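Local structure of Rubredoxin\:oxygen oxidoreductase (Desulfovibrio gigas, 1E5D) at residues His11-Ile16 / Cys61-Val66. The protein catalyses the four-electron reduction of dioxygen to two waters, using FMN and a diiron centre. Numbering follows the deposited sequence.
Sequences HLVGAI and CGIASV
In the metallo-beta-lactamase-like part of the enzyme, a helix lies against one face of the mixed beta-sheet, and H11 and V13 of strand 10-17 meet the C-terminal part of helix 56-64 and the chain that follows it. H11 and V13, two residues apart on the strand, both turn toward the 61-66 segment, whereas L12 between them packs among the neighbouring strands 4-7 and 33-40. V13 presses CG1 onto the helix backbone: the methyl sits 3.6 Å from G62 C and 3.6 Å from I63 N. With no side chain on G62, the valine can come this close to the main chain; the CA atoms of V13 and G62 are 5.4 Å apart. The other methyl, V13 CG2, meets I63 CG1 at 4.2 Å, and L59, one turn earlier, also touches V13.

Farther along the chain, V66 approaches the H11 ring from the opposite direction. Its CG2 stands over the middle of one imidazole face, 3.9 Å from the centroid and 12° off the ring normal, a CH-pi contact. The second methyl, CG1, held anti to the V66 backbone N (chi1 178°), covers the NE2 and CD2 side of the same face, with H11 NE2 3.8 Å away. H11 NE2 also makes a weak hydrogen bond to E41, which itself touches V66. Local bonds shape the chain up to V66: G62 O accepts from both S65 N and S65 OG, the hydroxyl lying in the carbonyl plane, and V66 N bonds to I63 O. No hydrogen bond links residues 11-16 with 61-66; here the helix side meets the sheet through apolar and CH-pi contacts, a layering characteristic of the alpha-beta/beta-alpha sandwich of the metallo-beta-lactamase fold.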
loop_
_atom_site.group_PDB
_atom_site.type_symbol
_atom_site.label_atom_id
_atom_site.label_comp_id
_atom_site.label_asym_id
_atom_site.label_seq_id
_atom_site.Cartn_x
_atom_site.Cartn_y
_atom_site.Cartn_z
ATOM N N HIS A 11 -13.420 -17.513 -35.367
ATOM C CA HIS A 11 -14.307 -17.411 -34.209
ATOM C C HIS A 11 -13.552 -17.014 -32.945
ATOM O O HIS A 11 -12.420 -17.426 -32.701
ATOM C CB HIS A 11 -15.040 -18.726 -33.951
ATOM C CG HIS A 11 -15.669 -19.308 -35.180
ATOM N ND1 HIS A 11 -17.031 -19.295 -35.393
ATOM C CD2 HIS A 11 -15.111 -19.913 -36.256
ATOM C CE1 HIS A 11 -17.288 -19.871 -36.552
ATOM N NE2 HIS A 11 -16.144 -20.254 -37.088
ATOM N N LEU A 12 -14.251 -16.207 -32.168
ATOM C CA LEU A 12 -13.856 -15.778 -30.838
ATOM C C LEU A 12 -14.256 -16.848 -29.829
ATOM O O LEU A 12 -15.444 -17.141 -29.661
ATOM C CB LEU A 12 -14.514 -14.442 -30.534
ATOM C CG LEU A 12 -14.387 -13.776 -29.170
ATOM C CD1 LEU A 12 -15.501 -14.245 -28.244
ATOM C CD2 LEU A 12 -13.029 -14.025 -28.534
ATOM N N VAL A 13 -13.281 -17.441 -29.144
ATOM C CA VAL A 13 -13.630 -18.377 -28.074
ATOM C C VAL A 13 -12.948 -17.943 -26.781
ATOM O O VAL A 13 -12.003 -17.150 -26.802
ATOM C CB VAL A 13 -13.231 -19.825 -28.398
ATOM C CG1 VAL A 13 -14.145 -20.409 -29.464
ATOM C CG2 VAL A 13 -11.782 -19.897 -28.859
ATOM N N GLY A 14 -13.417 -18.457 -25.648
ATOM C CA GLY A 14 -12.778 -18.200 -24.369
ATOM C C GLY A 14 -13.746 -18.011 -23.225
ATOM O O GLY A 14 -14.746 -18.715 -23.103
ATOM N N ALA A 15 -13.464 -17.031 -22.359
ATOM C CA ALA A 15 -14.312 -16.844 -21.193
ATOM C C ALA A 15 -14.429 -15.384 -20.792
ATOM O O ALA A 15 -13.457 -14.634 -20.789
ATOM C CB ALA A 15 -13.758 -17.652 -20.026
ATOM N N ILE A 16 -15.657 -15.031 -20.445
ATOM C CA ILE A 16 -15.980 -13.753 -19.846
ATOM C C ILE A 16 -15.819 -13.861 -18.332
ATOM O O ILE A 16 -16.456 -14.695 -17.693
ATOM C CB ILE A 16 -17.404 -13.272 -20.159
ATOM C CG1 ILE A 16 -17.829 -13.456 -21.612
ATOM C CG2 ILE A 16 -17.543 -11.819 -19.737
ATOM C CD1 ILE A 16 -18.487 -12.247 -22.238
ATOM N N CYS A 61 -15.117 -25.973 -24.725
ATOM C CA CYS A 61 -16.531 -26.032 -25.071
ATOM C C CYS A 61 -16.797 -25.146 -26.280
ATOM O O CYS A 61 -17.466 -25.537 -27.235
ATOM C CB CYS A 61 -17.400 -25.594 -23.895
ATOM S SG CYS A 61 -18.650 -26.788 -23.351
ATOM N N GLY A 62 -16.255 -23.935 -26.234
ATOM C CA GLY A 62 -16.480 -22.955 -27.291
ATOM C C GLY A 62 -15.906 -23.468 -28.593
ATOM O O GLY A 62 -16.602 -23.533 -29.598
ATOM N N ILE A 63 -14.633 -23.832 -28.529
ATOM C CA ILE A 63 -13.954 -24.469 -29.637
ATOM C C ILE A 63 -14.812 -25.575 -30.254
ATOM O O ILE A 63 -15.077 -25.591 -31.454
ATOM C CB ILE A 63 -12.632 -25.122 -29.188
ATOM C CG1 ILE A 63 -11.533 -24.139 -28.809
ATOM C CG2 ILE A 63 -12.159 -26.101 -30.259
ATOM C CD1 ILE A 63 -10.163 -24.763 -28.630
ATOM N N ALA A 64 -15.238 -26.497 -29.394
ATOM C CA ALA A 64 -15.970 -27.676 -29.836
ATOM C C ALA A 64 -17.269 -27.304 -30.533
ATOM O O ALA A 64 -17.812 -28.100 -31.295
ATOM C CB ALA A 64 -16.257 -28.600 -28.660
ATOM N N SER A 65 -17.762 -26.098 -30.272
ATOM C CA SER A 65 -19.016 -25.627 -30.856
ATOM C C SER A 65 -18.870 -25.445 -32.364
ATOM O O SER A 65 -19.836 -25.412 -33.118
ATOM C CB SER A 65 -19.467 -24.309 -30.224
ATOM O OG SER A 65 -18.800 -23.209 -30.820
ATOM N N VAL A 66 -17.612 -25.331 -32.762
ATOM C CA VAL A 66 -17.233 -25.120 -34.147
ATOM C C VAL A 66 -16.683 -26.395 -34.775
ATOM O O VAL A 66 -16.937 -26.709 -35.932
ATOM C CB VAL A 66 -16.168 -24.007 -34.230
ATOM C CG1 VAL A 66 -15.726 -23.792 -35.667
ATOM C CG2 VAL A 66 -16.693 -22.712 -33.625
#